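Local coordinates for protein predicted DNA-binding transcriptional regulator (Aliivibrio fischeri ES114, PDB 7DWN) that probably acts as a LysR-family transcription factor, a tetramer that binds cis-regulatory DNA to control gene expression, at residues A[170-175]-A[252-258]; A[181-185]-A[234-239]; A[190-196]-A[214-220]; A[209-213]-A[261-265]. One frame throughout, in Å; residues are numbered along the deposited sequence.

Contact 1 (A[170-175]-A[252-258]); sequences LPVSAC and KKVAIIG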
loop_
_atom_site.group_PDB
_atom_site.type_symbol
_atom_site.label_atom_id
_atom_site.label_comp_id
_atom_site.label_asym_id
_atom_site.label_seq_id
_atom_site.Cartn_x
_atom_site.Cartn_y
_atom_site.Cartn_z
ATOM N N LEU A 170 -4.666 31.834 26.220
ATOM C CA LEU A 170 -5.127 33.146 26.642
ATOM C C LEU A 170 -5.731 33.881 25.462
ATOM O O LEU A 170 -5.087 33.971 24.402
ATOM C CB LEU A 170 -3.966 33.957 27.212
ATOM C CG LEU A 170 -3.124 33.276 28.291
ATOM C CD1 LEU A 170 -1.964 34.169 28.697
ATOM C CD2 LEU A 170 -3.978 32.922 29.496
ATOM N N PRO A 171 -6.963 34.378 25.584
ATOM C CA PRO A 171 -7.529 35.240 24.536
ATOM C C PRO A 171 -6.887 36.617 24.598
ATOM O O PRO A 171 -6.985 37.318 25.609
ATOM C CB PRO A 171 -9.020 35.289 24.884
ATOM C CG PRO A 171 -9.064 35.044 26.360
ATOM C CD PRO A 171 -7.921 34.111 26.670
ATOM N N VAL A 172 -6.215 37.000 23.516
ATOM C CA VAL A 172 -5.418 38.214 23.506
ATOM C C VAL A 172 -5.778 39.077 22.306
ATOM O O VAL A 172 -6.255 38.596 21.268
ATOM C CB VAL A 172 -3.905 37.916 23.504
ATOM C CG1 VAL A 172 -3.499 37.225 24.793
ATOM C CG2 VAL A 172 -3.532 37.079 22.293
ATOM N N SER A 173 -5.530 40.378 22.484
ATOM C CA SER A 173 -5.690 41.398 21.461
ATOM C C SER A 173 -4.441 42.263 21.398
ATOM O O SER A 173 -3.698 42.399 22.376
ATOM C CB SER A 173 -6.883 42.320 21.735
ATOM O OG SER A 173 -8.058 41.587 21.977
ATOM N N ALA A 174 -4.240 42.879 20.236
ATOM C CA ALA A 174 -3.203 43.887 20.085
ATOM C C ALA A 174 -3.511 45.097 20.961
ATOM O O ALA A 174 -4.657 45.349 21.343
ATOM C CB ALA A 174 -3.080 44.317 18.624
ATOM N N CYS A 175 -2.468 45.859 21.274
ATOM C CA CYS A 175 -2.597 47.040 22.111
ATOM C C CYS A 175 -2.000 48.248 21.406
ATOM O O CYS A 175 -1.018 48.133 20.667
ATOM C CB CYS A 175 -1.913 46.845 23.467
ATOM S SG CYS A 175 -2.935 46.007 24.683
ATOM N N LYS A 252 3.941 44.687 26.603
ATOM C CA LYS A 252 2.594 45.253 26.570
ATOM C C LYS A 252 2.067 45.470 25.155
ATOM O O LYS A 252 1.056 46.162 24.978
ATOM C CB LYS A 252 2.511 46.567 27.362
ATOM C CG LYS A 252 2.297 46.392 28.862
ATOM C CD LYS A 252 3.558 45.909 29.560
ATOM C CE LYS A 252 3.303 45.589 31.025
ATOM N NZ LYS A 252 4.488 44.953 31.667
ATOM N N LYS A 253 2.721 44.900 24.140
ATOM C CA LYS A 253 2.191 44.986 22.784
ATOM C C LYS A 253 0.886 44.216 22.649
ATOM O O LYS A 253 0.000 44.619 21.887
ATOM C CB LYS A 253 3.220 44.463 21.783
ATOM C CG LYS A 253 4.566 45.160 21.853
ATOM C CD LYS A 253 5.518 44.627 20.795
ATOM C CE LYS A 253 6.823 45.403 20.795
ATOM N NZ LYS A 253 6.596 46.859 20.577
ATOM N N VAL A 254 0.751 43.112 23.379
ATOM C CA VAL A 254 -0.458 42.305 23.393
ATOM C C VAL A 254 -1.004 42.305 24.815
ATOM O O VAL A 254 -0.275 42.535 25.784
ATOM C CB VAL A 254 -0.193 40.866 22.897
ATOM C CG1 VAL A 254 0.382 40.002 24.016
ATOM C CG2 VAL A 254 -1.450 40.246 22.319
ATOM N N ALA A 255 -2.306 42.058 24.939
ATOM C CA ALA A 255 -2.900 42.001 26.266
ATOM C C ALA A 255 -4.025 40.981 26.304
ATOM O O ALA A 255 -4.745 40.778 25.318
ATOM C CB ALA A 255 -3.430 43.363 26.723
ATOM N N ILE A 256 -4.160 40.345 27.469
ATOM C CA ILE A 256 -5.286 39.463 27.736
ATOM C C ILE A 256 -6.542 40.302 27.902
ATOM O O ILE A 256 -6.555 41.295 28.643
ATOM C CB ILE A 256 -5.020 38.613 28.986
ATOM C CG1 ILE A 256 -3.634 37.968 28.917
ATOM C CG2 ILE A 256 -6.097 37.554 29.144
ATOM C CD1 ILE A 256 -3.235 37.245 30.187
ATOM N N ILE A 257 -7.609 39.909 27.211
ATOM C CA ILE A 257 -8.857 40.659 27.201
ATOM C C ILE A 257 -10.028 39.851 27.723
ATOM O O ILE A 257 -11.141 40.380 27.806
ATOM C CB ILE A 257 -9.176 41.192 25.789
ATOM C CG1 ILE A 257 -9.530 40.030 24.862
ATOM C CG2 ILE A 257 -7.999 41.972 25.236
ATOM C CD1 ILE A 257 -10.299 40.448 23.642
ATOM N N GLY A 258 -9.822 38.586 28.071
ATOM C CA GLY A 258 -10.907 37.720 28.470
ATOM C C GLY A 258 -11.053 37.602 29.979
ATOM O O GLY A 258 -10.190 37.995 30.758
#

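Contact 2 (A[181-185]-A[234-239]); sequences PIYDF and KQGIAW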
loop_
_atom_site.group_PDB
_atom_site.type_symbol
_atom_site.label_atom_id
_atom_site.label_comp_id
_atom_site.label_asym_id
_atom_site.label_seq_id
_atom_site.Cartn_x
_atom_site.Cartn_y
_atom_site.Cartn_z
ATOM N N PRO A 181 -6.484 47.417 25.171
ATOM C CA PRO A 181 -7.033 46.410 24.247
ATOM C C PRO A 181 -7.794 47.064 23.102
ATOM O O PRO A 181 -8.769 47.785 23.317
ATOM C CB PRO A 181 -7.959 45.572 25.137
ATOM C CG PRO A 181 -8.282 46.452 26.295
ATOM C CD PRO A 181 -7.069 47.309 26.519
ATOM N N ILE A 182 -7.329 46.814 21.875
ATOM C CA ILE A 182 -8.005 47.346 20.694
ATOM C C ILE A 182 -9.355 46.669 20.504
ATOM O O ILE A 182 -10.355 47.320 20.182
ATOM C CB ILE A 182 -7.102 47.187 19.459
ATOM C CG1 ILE A 182 -5.821 48.000 19.642
ATOM C CG2 ILE A 182 -7.840 47.611 18.201
ATOM C CD1 ILE A 182 -4.746 47.670 18.648
ATOM N N TYR A 183 -9.405 45.356 20.697
ATOM C CA TYR A 183 -10.654 44.617 20.714
ATOM C C TYR A 183 -10.953 44.174 22.138
ATOM O O TYR A 183 -10.069 44.135 22.999
ATOM C CB TYR A 183 -10.594 43.408 19.781
ATOM C CG TYR A 183 -10.108 43.744 18.391
ATOM C CD1 TYR A 183 -10.943 44.377 17.480
ATOM C CD2 TYR A 183 -8.817 43.428 17.989
ATOM C CE1 TYR A 183 -10.506 44.689 16.209
ATOM C CE2 TYR A 183 -8.371 43.736 16.717
ATOM C CZ TYR A 183 -9.222 44.365 15.831
ATOM O OH TYR A 183 -8.787 44.675 14.565
ATOM N N ASP A 184 -12.214 43.836 22.382
ATOM C CA ASP A 184 -12.641 43.517 23.734
ATOM C C ASP A 184 -13.967 42.768 23.668
ATOM O O ASP A 184 -14.568 42.619 22.601
ATOM C CB ASP A 184 -12.761 44.787 24.577
ATOM C CG ASP A 184 -14.119 45.430 24.458
ATOM O OD1 ASP A 184 -15.054 44.913 25.089
ATOM O OD2 ASP A 184 -14.263 46.430 23.727
ATOM N N PHE A 185 -14.433 42.320 24.838
ATOM C CA PHE A 185 -15.686 41.585 24.958
ATOM C C PHE A 185 -16.782 42.362 25.683
ATOM O O PHE A 185 -17.891 41.835 25.837
ATOM C CB PHE A 185 -15.455 40.245 25.675
ATOM C CG PHE A 185 -14.625 39.266 24.888
ATOM C CD1 PHE A 185 -15.160 38.605 23.792
ATOM C CD2 PHE A 185 -13.317 38.992 25.257
ATOM C CE1 PHE A 185 -14.400 37.704 23.068
ATOM C CE2 PHE A 185 -12.553 38.087 24.541
ATOM C CZ PHE A 185 -13.094 37.444 23.444
ATOM N N LYS A 234 -2.944 43.882 14.586
ATOM C CA LYS A 234 -4.231 44.472 14.964
ATOM C C LYS A 234 -5.379 43.959 14.097
ATOM O O LYS A 234 -6.384 44.649 13.911
ATOM C CB LYS A 234 -4.176 46.002 14.920
ATOM C CG LYS A 234 -2.895 46.604 15.485
ATOM C CD LYS A 234 -3.002 48.117 15.627
ATOM C CE LYS A 234 -3.524 48.769 14.359
ATOM N NZ LYS A 234 -3.761 50.226 14.555
ATOM N N GLN A 235 -5.249 42.741 13.567
ATOM C CA GLN A 235 -6.269 42.200 12.679
ATOM C C GLN A 235 -7.418 41.537 13.425
ATOM O O GLN A 235 -8.514 41.422 12.866
ATOM C CB GLN A 235 -5.643 41.196 11.707
ATOM C CG GLN A 235 -4.622 41.807 10.763
ATOM C CD GLN A 235 -5.222 42.889 9.883
ATOM O OE1 GLN A 235 -4.616 43.941 9.671
ATOM N NE2 GLN A 235 -6.419 42.637 9.364
ATOM N N GLY A 236 -7.199 41.101 14.659
ATOM C CA GLY A 236 -8.249 40.452 15.417
ATOM C C GLY A 236 -7.705 39.900 16.719
ATOM O O GLY A 236 -6.582 40.212 17.125
ATOM N N ILE A 237 -8.522 39.075 17.363
ATOM C CA ILE A 237 -8.163 38.459 18.631
ATOM C C ILE A 237 -7.849 36.992 18.394
ATOM O O ILE A 237 -8.274 36.391 17.403
ATOM C CB ILE A 237 -9.275 38.595 19.687
ATOM C CG1 ILE A 237 -10.516 37.808 19.255
ATOM C CG2 ILE A 237 -9.611 40.043 19.893
ATOM C CD1 ILE A 237 -11.275 37.208 20.411
ATOM N N ALA A 238 -7.114 36.400 19.334
ATOM C CA ALA A 238 -6.879 34.968 19.198
ATOM C C ALA A 238 -6.533 34.362 20.549
ATOM O O ALA A 238 -6.007 35.038 21.432
ATOM C CB ALA A 238 -5.765 34.672 18.186
ATOM N N TRP A 239 -6.839 33.073 20.694
ATOM C CA TRP A 239 -6.431 32.304 21.862
ATOM C C TRP A 239 -5.035 31.759 21.591
ATOM O O TRP A 239 -4.864 30.809 20.824
ATOM C CB TRP A 239 -7.423 31.185 22.158
ATOM C CG TRP A 239 -8.580 31.629 22.998
ATOM C CD1 TRP A 239 -8.728 31.465 24.345
ATOM C CD2 TRP A 239 -9.747 32.321 22.546
ATOM N NE1 TRP A 239 -9.921 32.009 24.759
ATOM C CE2 TRP A 239 -10.565 32.541 23.673
ATOM C CE3 TRP A 239 -10.180 32.775 21.298
ATOM C CZ2 TRP A 239 -11.791 33.200 23.586
ATOM C CZ3 TRP A 239 -11.396 33.422 21.214
ATOM C CH2 TRP A 239 -12.188 33.629 22.350
#

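Contact 3 (A[190-196]-A[214-220]); sequences AVPWLTY and ALTPIFS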
loop_
_atom_site.group_PDB
_atom_site.type_symbol
_atom_site.label_atom_id
_atom_site.label_comp_id
_atom_site.label_asym_id
_atom_site.label_seq_id
_atom_site.Cartn_x
_atom_site.Cartn_y
_atom_site.Cartn_z
ATOM N N ALA A 190 -19.665 41.921 17.734
ATOM C CA ALA A 190 -18.742 40.836 17.435
ATOM C C ALA A 190 -17.305 41.336 17.310
ATOM O O ALA A 190 -17.043 42.528 17.127
ATOM C CB ALA A 190 -19.163 40.114 16.151
ATOM N N VAL A 191 -16.364 40.400 17.416
ATOM C CA VAL A 191 -14.935 40.685 17.333
ATOM C C VAL A 191 -14.343 39.904 16.163
ATOM O O VAL A 191 -14.683 38.722 15.973
ATOM C CB VAL A 191 -14.231 40.330 18.658
ATOM C CG1 VAL A 191 -12.767 40.659 18.599
ATOM C CG2 VAL A 191 -14.891 41.065 19.809
ATOM N N PRO A 192 -13.484 40.521 15.348
ATOM C CA PRO A 192 -12.729 39.752 14.352
ATOM C C PRO A 192 -11.911 38.676 15.043
ATOM O O PRO A 192 -11.089 38.961 15.918
ATOM C CB PRO A 192 -11.842 40.804 13.683
ATOM C CG PRO A 192 -11.781 41.928 14.656
ATOM C CD PRO A 192 -13.119 41.943 15.329
ATOM N N TRP A 193 -12.141 37.428 14.647
ATOM C CA TRP A 193 -11.620 36.271 15.354
ATOM C C TRP A 193 -10.657 35.530 14.439
ATOM O O TRP A 193 -11.024 35.144 13.321
ATOM C CB TRP A 193 -12.773 35.370 15.801
ATOM C CG TRP A 193 -12.370 34.121 16.499
ATOM C CD1 TRP A 193 -11.255 33.917 17.255
ATOM C CD2 TRP A 193 -13.087 32.883 16.496
ATOM N NE1 TRP A 193 -11.236 32.626 17.729
ATOM C CE2 TRP A 193 -12.350 31.971 17.273
ATOM C CE3 TRP A 193 -14.283 32.459 15.911
ATOM C CZ2 TRP A 193 -12.771 30.661 17.481
ATOM C CZ3 TRP A 193 -14.698 31.161 16.116
ATOM C CH2 TRP A 193 -13.945 30.275 16.894
ATOM N N LEU A 194 -9.421 35.368 14.909
ATOM C CA LEU A 194 -8.392 34.588 14.234
ATOM C C LEU A 194 -8.344 33.226 14.913
ATOM O O LEU A 194 -7.879 33.109 16.052
ATOM C CB LEU A 194 -7.041 35.295 14.315
ATOM C CG LEU A 194 -7.050 36.790 13.989
ATOM C CD1 LEU A 194 -5.766 37.454 14.458
ATOM C CD2 LEU A 194 -7.249 37.009 12.503
ATOM N N THR A 195 -8.820 32.199 14.220
ATOM C CA THR A 195 -9.104 30.917 14.841
ATOM C C THR A 195 -8.162 29.832 14.339
ATOM O O THR A 195 -7.563 29.935 13.266
ATOM C CB THR A 195 -10.556 30.503 14.571
ATOM O OG1 THR A 195 -10.870 29.329 15.330
ATOM C CG2 THR A 195 -10.763 30.209 13.092
ATOM N N TYR A 196 -8.031 28.786 15.149
ATOM C CA TYR A 196 -7.479 27.531 14.673
ATOM C C TYR A 196 -8.544 26.770 13.892
ATOM O O TYR A 196 -9.709 27.170 13.825
ATOM C CB TYR A 196 -6.988 26.674 15.840
ATOM C CG TYR A 196 -5.972 27.341 16.735
ATOM C CD1 TYR A 196 -4.622 27.332 16.411
ATOM C CD2 TYR A 196 -6.359 27.965 17.913
ATOM C CE1 TYR A 196 -3.688 27.934 17.230
ATOM C CE2 TYR A 196 -5.432 28.571 18.737
ATOM C CZ TYR A 196 -4.098 28.553 18.390
ATOM O OH TYR A 196 -3.168 29.154 19.206
ATOM N N ALA A 214 -18.921 36.610 21.561
ATOM C CA ALA A 214 -19.430 36.932 20.232
ATOM C C ALA A 214 -18.235 37.097 19.299
ATOM O O ALA A 214 -17.532 38.110 19.347
ATOM C CB ALA A 214 -20.293 38.191 20.267
ATOM N N LEU A 215 -18.008 36.100 18.451
ATOM C CA LEU A 215 -16.859 36.064 17.558
ATOM C C LEU A 215 -17.330 35.973 16.114
ATOM O O LEU A 215 -18.328 35.304 15.825
ATOM C CB LEU A 215 -15.957 34.866 17.872
ATOM C CG LEU A 215 -15.465 34.712 19.310
ATOM C CD1 LEU A 215 -14.797 33.360 19.501
ATOM C CD2 LEU A 215 -14.513 35.839 19.660
ATOM N N THR A 216 -16.616 36.635 15.211
ATOM C CA THR A 216 -16.829 36.433 13.781
ATOM C C THR A 216 -15.514 35.997 13.151
ATOM O O THR A 216 -14.532 36.766 13.173
ATOM C CB THR A 216 -17.374 37.695 13.100
ATOM O OG1 THR A 216 -17.208 37.583 11.684
ATOM C CG2 THR A 216 -16.679 38.951 13.605
ATOM N N PRO A 217 -15.425 34.776 12.623
ATOM C CA PRO A 217 -14.139 34.266 12.122
ATOM C C PRO A 217 -13.746 34.967 10.831
ATOM O O PRO A 217 -14.502 34.963 9.857
ATOM C CB PRO A 217 -14.415 32.772 11.890
ATOM C CG PRO A 217 -15.737 32.493 12.554
ATOM C CD PRO A 217 -16.496 33.774 12.507
ATOM N N ILE A 218 -12.560 35.572 10.821
ATOM C CA ILE A 218 -12.058 36.234 9.624
ATOM C C ILE A 218 -10.800 35.583 9.079
ATOM O O ILE A 218 -10.315 35.993 8.019
ATOM C CB ILE A 218 -11.813 37.736 9.865
ATOM C CG1 ILE A 218 -10.621 37.933 10.803
ATOM C CG2 ILE A 218 -13.071 38.397 10.413
ATOM C CD1 ILE A 218 -10.096 39.345 10.825
ATOM N N PHE A 219 -10.263 34.577 9.762
ATOM C CA PHE A 219 -9.001 33.963 9.380
ATOM C C PHE A 219 -8.822 32.692 10.191
ATOM O O PHE A 219 -9.092 32.680 11.394
ATOM C CB PHE A 219 -7.829 34.924 9.623
ATOM C CG PHE A 219 -6.483 34.332 9.330
ATOM C CD1 PHE A 219 -5.939 34.409 8.059
ATOM C CD2 PHE A 219 -5.753 33.710 10.331
ATOM C CE1 PHE A 219 -4.697 33.870 7.787
ATOM C CE2 PHE A 219 -4.512 33.170 10.065
ATOM C CZ PHE A 219 -3.983 33.249 8.791
ATOM N N SER A 220 -8.371 31.630 9.529
ATOM C CA SER A 220 -8.108 30.359 10.186
ATOM C C SER A 220 -6.703 29.891 9.841
ATOM O O SER A 220 -6.224 30.107 8.724
ATOM C CB SER A 220 -9.128 29.290 9.780
ATOM O OG SER A 220 -8.945 28.107 10.539
#

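Contact 4 (A[209-213]-A[261-265]); sequences IREQV and SLRLP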
loop_
_atom_site.group_PDB
_atom_site.type_symbol
_atom_site.label_atom_id
_atom_site.label_comp_id
_atom_site.label_asym_id
_atom_site.label_seq_id
_atom_site.Cartn_x
_atom_site.Cartn_y
_atom_site.Cartn_z
ATOM N N ILE A 209 -15.707 27.179 25.103
ATOM C CA ILE A 209 -16.204 28.460 25.590
ATOM C C ILE A 209 -16.732 29.333 24.458
ATOM O O ILE A 209 -17.055 30.503 24.690
ATOM C CB ILE A 209 -15.130 29.204 26.398
ATOM C CG1 ILE A 209 -13.832 29.326 25.594
ATOM C CG2 ILE A 209 -14.879 28.501 27.723
ATOM C CD1 ILE A 209 -13.727 30.593 24.769
ATOM N N ARG A 210 -16.794 28.804 23.230
ATOM C CA ARG A 210 -17.346 29.572 22.112
ATOM C C ARG A 210 -18.651 30.299 22.458
ATOM O O ARG A 210 -18.837 31.459 22.070
ATOM C CB ARG A 210 -17.564 28.658 20.907
ATOM C CG ARG A 210 -17.742 29.428 19.616
ATOM C CD ARG A 210 -17.670 28.524 18.405
ATOM N NE ARG A 210 -17.537 29.303 17.179
ATOM C CZ ARG A 210 -18.557 29.855 16.531
ATOM N NH1 ARG A 210 -19.793 29.712 16.988
ATOM N NH2 ARG A 210 -18.343 30.550 15.422
ATOM N N GLU A 211 -19.569 29.647 23.183
ATOM C CA GLU A 211 -20.882 30.255 23.416
ATOM C C GLU A 211 -20.831 31.461 24.347
ATOM O O GLU A 211 -21.799 32.228 24.396
ATOM C CB GLU A 211 -21.868 29.233 23.988
ATOM C CG GLU A 211 -22.398 28.214 22.989
ATOM C CD GLU A 211 -23.105 28.849 21.805
ATOM O OE1 GLU A 211 -22.777 28.485 20.656
ATOM O OE2 GLU A 211 -23.983 29.712 22.020
ATOM N N GLN A 212 -19.742 31.645 25.085
ATOM C CA GLN A 212 -19.630 32.733 26.046
ATOM C C GLN A 212 -19.160 34.038 25.418
ATOM O O GLN A 212 -19.022 35.037 26.132
ATOM C CB GLN A 212 -18.673 32.340 27.176
ATOM C CG GLN A 212 -19.018 31.028 27.862
ATOM C CD GLN A 212 -18.095 30.727 29.029
ATOM O OE1 GLN A 212 -17.185 31.500 29.331
ATOM N NE2 GLN A 212 -18.328 29.601 29.693
ATOM N N VAL A 213 -18.905 34.059 24.111
ATOM C CA VAL A 213 -18.317 35.216 23.448
ATOM C C VAL A 213 -18.931 35.374 22.063
ATOM O O VAL A 213 -19.407 34.408 21.458
ATOM C CB VAL A 213 -16.780 35.088 23.351
ATOM C CG1 VAL A 213 -16.143 35.221 24.727
ATOM C CG2 VAL A 213 -16.408 33.757 22.731
ATOM N N SER A 261 -12.396 32.689 33.186
ATOM C CA SER A 261 -13.056 31.502 32.658
ATOM C C SER A 261 -12.818 31.323 31.164
ATOM O O SER A 261 -13.064 30.232 30.637
ATOM C CB SER A 261 -14.556 31.564 32.947
ATOM O OG SER A 261 -15.118 32.769 32.457
ATOM N N LEU A 262 -12.353 32.365 30.470
ATOM C CA LEU A 262 -12.000 32.235 29.061
ATOM C C LEU A 262 -10.593 31.686 28.863
ATOM O O LEU A 262 -10.292 31.174 27.780
ATOM C CB LEU A 262 -12.133 33.584 28.350
ATOM C CG LEU A 262 -13.542 34.173 28.261
ATOM C CD1 LEU A 262 -13.539 35.460 27.451
ATOM C CD2 LEU A 262 -14.512 33.165 27.666
ATOM N N ARG A 263 -9.732 31.786 29.874
ATOM C CA ARG A 263 -8.404 31.186 29.804
ATOM C C ARG A 263 -8.533 29.670 29.894
ATOM O O ARG A 263 -9.063 29.147 30.880
ATOM C CB ARG A 263 -7.522 31.725 30.928
ATOM C CG ARG A 263 -7.339 33.237 30.918
ATOM C CD ARG A 263 -6.427 33.683 32.053
ATOM N NE ARG A 263 -6.037 35.088 31.950
ATOM C CZ ARG A 263 -6.663 36.089 32.561
ATOM N NH1 ARG A 263 -7.719 35.845 33.324
ATOM N NH2 ARG A 263 -6.235 37.335 32.413
ATOM N N LEU A 264 -8.052 28.961 28.872
ATOM C CA LEU A 264 -8.345 27.535 28.772
ATOM C C LEU A 264 -7.107 26.702 29.056
ATOM O O LEU A 264 -6.053 26.966 28.470
ATOM C CB LEU A 264 -8.881 27.204 27.379
ATOM C CG LEU A 264 -10.114 28.000 26.954
ATOM C CD1 LEU A 264 -10.280 27.947 25.447
ATOM C CD2 LEU A 264 -11.355 27.470 27.652
ATOM N N PRO A 265 -7.176 25.690 29.916
ATOM C CA PRO A 265 -5.981 24.877 30.176
ATOM C C PRO A 265 -5.631 23.988 28.992
ATOM O O PRO A 265 -6.507 23.451 28.311
ATOM C CB PRO A 265 -6.378 24.047 31.403
ATOM C CG PRO A 265 -7.858 23.950 31.317
ATOM C CD PRO A 265 -8.322 25.261 30.736
#

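Contact 1 (A[170-175]-A[252-258])
Ser173 O is met by two neighbouring residues of 252-258: Ala255 N donates to it at 2.9 Å, and Val254 CA lies 3.4 Å from it in a C-H...O contact. The return bond from Ser173 N to Ala255 O measures 3.0 Å, so these two residues form an antiparallel hydrogen-bonded pair. Non-hydrogen-bonded pairs, Val172 with Ile256 and Ala174 with Val254, follow on its two sides. Past the short strand 254-256, Ile257 N still reaches Pro171 O at 3.1 Å, almost straight (168°). At the far end the bond from Cys175 N to Lys253 O is weak and bent (129°).

Val172 and Ile256 point to one face of the sheet, Ser173 and Ala255 to the other. Beside the first pair, Leu170 CD1 touches Ile256 CD1 at 3.6 Å, the two chains crossing at a slant. On the second face, Cys175 SG rests on Ala255 CB at 3.4 Å, and Ser173 OG lies against the CD1 and CG2 methyls of Ile257 and makes a weak hydrogen bond to Tyr183 O. The side chains of Ala174 and Val254 diverge, but Val254 turns CG2 anti to its backbone N, which carries this methyl over to Val172 CB, 3.6 Å away. Helix 246-250 packs on Val254 and Ile256. Paired backbone polar groups, with side-chain packing on both faces, thus fix 254-256 as an antiparallel neighbour of the long strand 160-174.

Contact 2 (A[181-185]-A[234-239])
Tyr183 and Ile237 meet through their first torsions: the tyrosine sets CG anti to its own carbonyl carbon (chi1 -50°), and Ile237, with chi1 at 65°, holds CG2 anti to its carbonyl carbon, so that this methyl comes 3.5 Å from Tyr183 CB. The ring then runs out along Gly236, whose CA lies 3.5 Å from Tyr183 CE2. At the end of the ring the hydroxyl donates to Lys234 O, which sits at the ring edge near its plane; the modelled length from Tyr183 OH, 2.5 Å, is very short and its exact value doubtful.

Ile182 CG2 lies over the centre of one face of the same ring, from within its own segment. Its CD1 meets Lys234 CD at 3.5 Å, the two side chains crossing at about a right angle. At the other end of the contact Phe185 CZ touches Ile237 CD1 at 3.5 Å and approaches Trp239 CH2 more loosely, at 4.1 Å. Ile182 N also hydrogen-bonds to Ala174 O. Lys234, at positive phi, is the C-prime residue of a Schellman motif ending helix 224-232, so the tyrosine bonds a carbonyl of the helix-to-strand turn of the LysR effector-binding domain.

Contact 3 (A[190-196]-A[214-220])
Segments 190-196 and 214-220 pair as parallel strands whose axes cross at 51°, the register slipping by one residue between Trp193 and Leu194. They are the two strands of a beta-alpha-beta unit joined through helix 201-209, and the slip is a beta bulge that leaves Ile218 as the extra residue. Before it, Thr216 binds both ways, its N to Val191 O (2.9 Å) and its O to Trp193 N; at the bulge Ile218 N reaches Trp193 O at 3.0 Å. Pairing resumes with Thr195 N to Phe219 O (2.9 Å).

Ile218 tucks CD1 against Pro192 CB at 3.7 Å. Leu194 and Phe219 share one face of the sheet, where Leu194 CD2 packs against both Phe219 CB (3.6 Å) and Ile218 CG1. Helix 224-232 covers Leu194 and Phe219. Phe219 and Ser220 also ladder in parallel with a strand of the second subunit, so the sheet continues across the interface.

The opposite face carries Trp193 with Leu215 and Pro217. Trp193 CG is anti to the backbone N (chi1 178°). Its indole meets Trp239 at about 80° and has Pro217 CG near CE3. Thr195 CB lies over one indole face, offset toward the rim; over the opposite face stands Leu215 CD1, 3.6 Å from the centroid of the six-membered ring, a CH-pi contact.

Contact 4 (A[209-213]-A[261-265])
Ile209 and Leu264, the latter in strand 264-272, carry the first group of apolar contacts, reaching toward each other tip to tip. Leu264 CD2 sits 3.7 Å from Ile209 CG2 and equally close to CG1, so the leucine methyl fits into the fork of the isoleucine. Ile209 holds CG1 between its backbone N and carbonyl carbon (chi1 53°), the crowded position, and together with a chi2 of 91°, far from a staggered value, this brings CD1 to Leu262 CD2 at 4.0 Å, the two side chains crossing at about a right angle. Leu262 is also met by Val213, tip to tip: Val213 CG1 lies 3.8 Å from Leu262 CD1 and 3.9 Å from CD2, touching both branches.

Polar groups take part mostly through their bulk. Gln212, extended beyond CG, runs antiparallel alongside Leu262 and brings OE1 to 3.6 Å from Leu262 CD2. Ile209 CG2 lies 3.8 Å from Ser261 O. The turn 209-213, which presents Ile209, Gln212 and Val213, is held within its own segment by the backbone bond from Gln212 N to Ile209 O (2.9 Å).

Outside partners close the apolar cluster. Phe185 packs on both Val213 and Leu262, and Trp239 on both Ile209 and Leu264, while Trp239 NE1 donates a hydrogen bond to Leu262 O. The two segments therefore hold to each other by van der Waals contact of branched side chains, and a directional polar link is added by the indole of Trp239 in strand 238-241, which ties the Leu262 backbone down beside the cluster.

How the contacts relate
All four contacts lie in the LysR substrate-binding range, on the same side of the chain's centre and about 30 to 33 Å from it. Contact 2 begins and ends within the span of contact 1, and contact 3 within that of contact 2; contact 4 alternates with each of them along the chain. Contacts 1 and 2, about 7 Å apart between centres, lie on neighbouring strands of one mixed sheet, 160-174 and 238-241, joined by Val172 and Ala238. Contacts 2 and 3, about 9 Å apart, meet where Leu194 N bonds Ile237 O. Contact 4 lies about 14 to 15 Å from the others and reaches the mixed sheet through strand 264-272. Distant chain parts thus knit into one compact lobe.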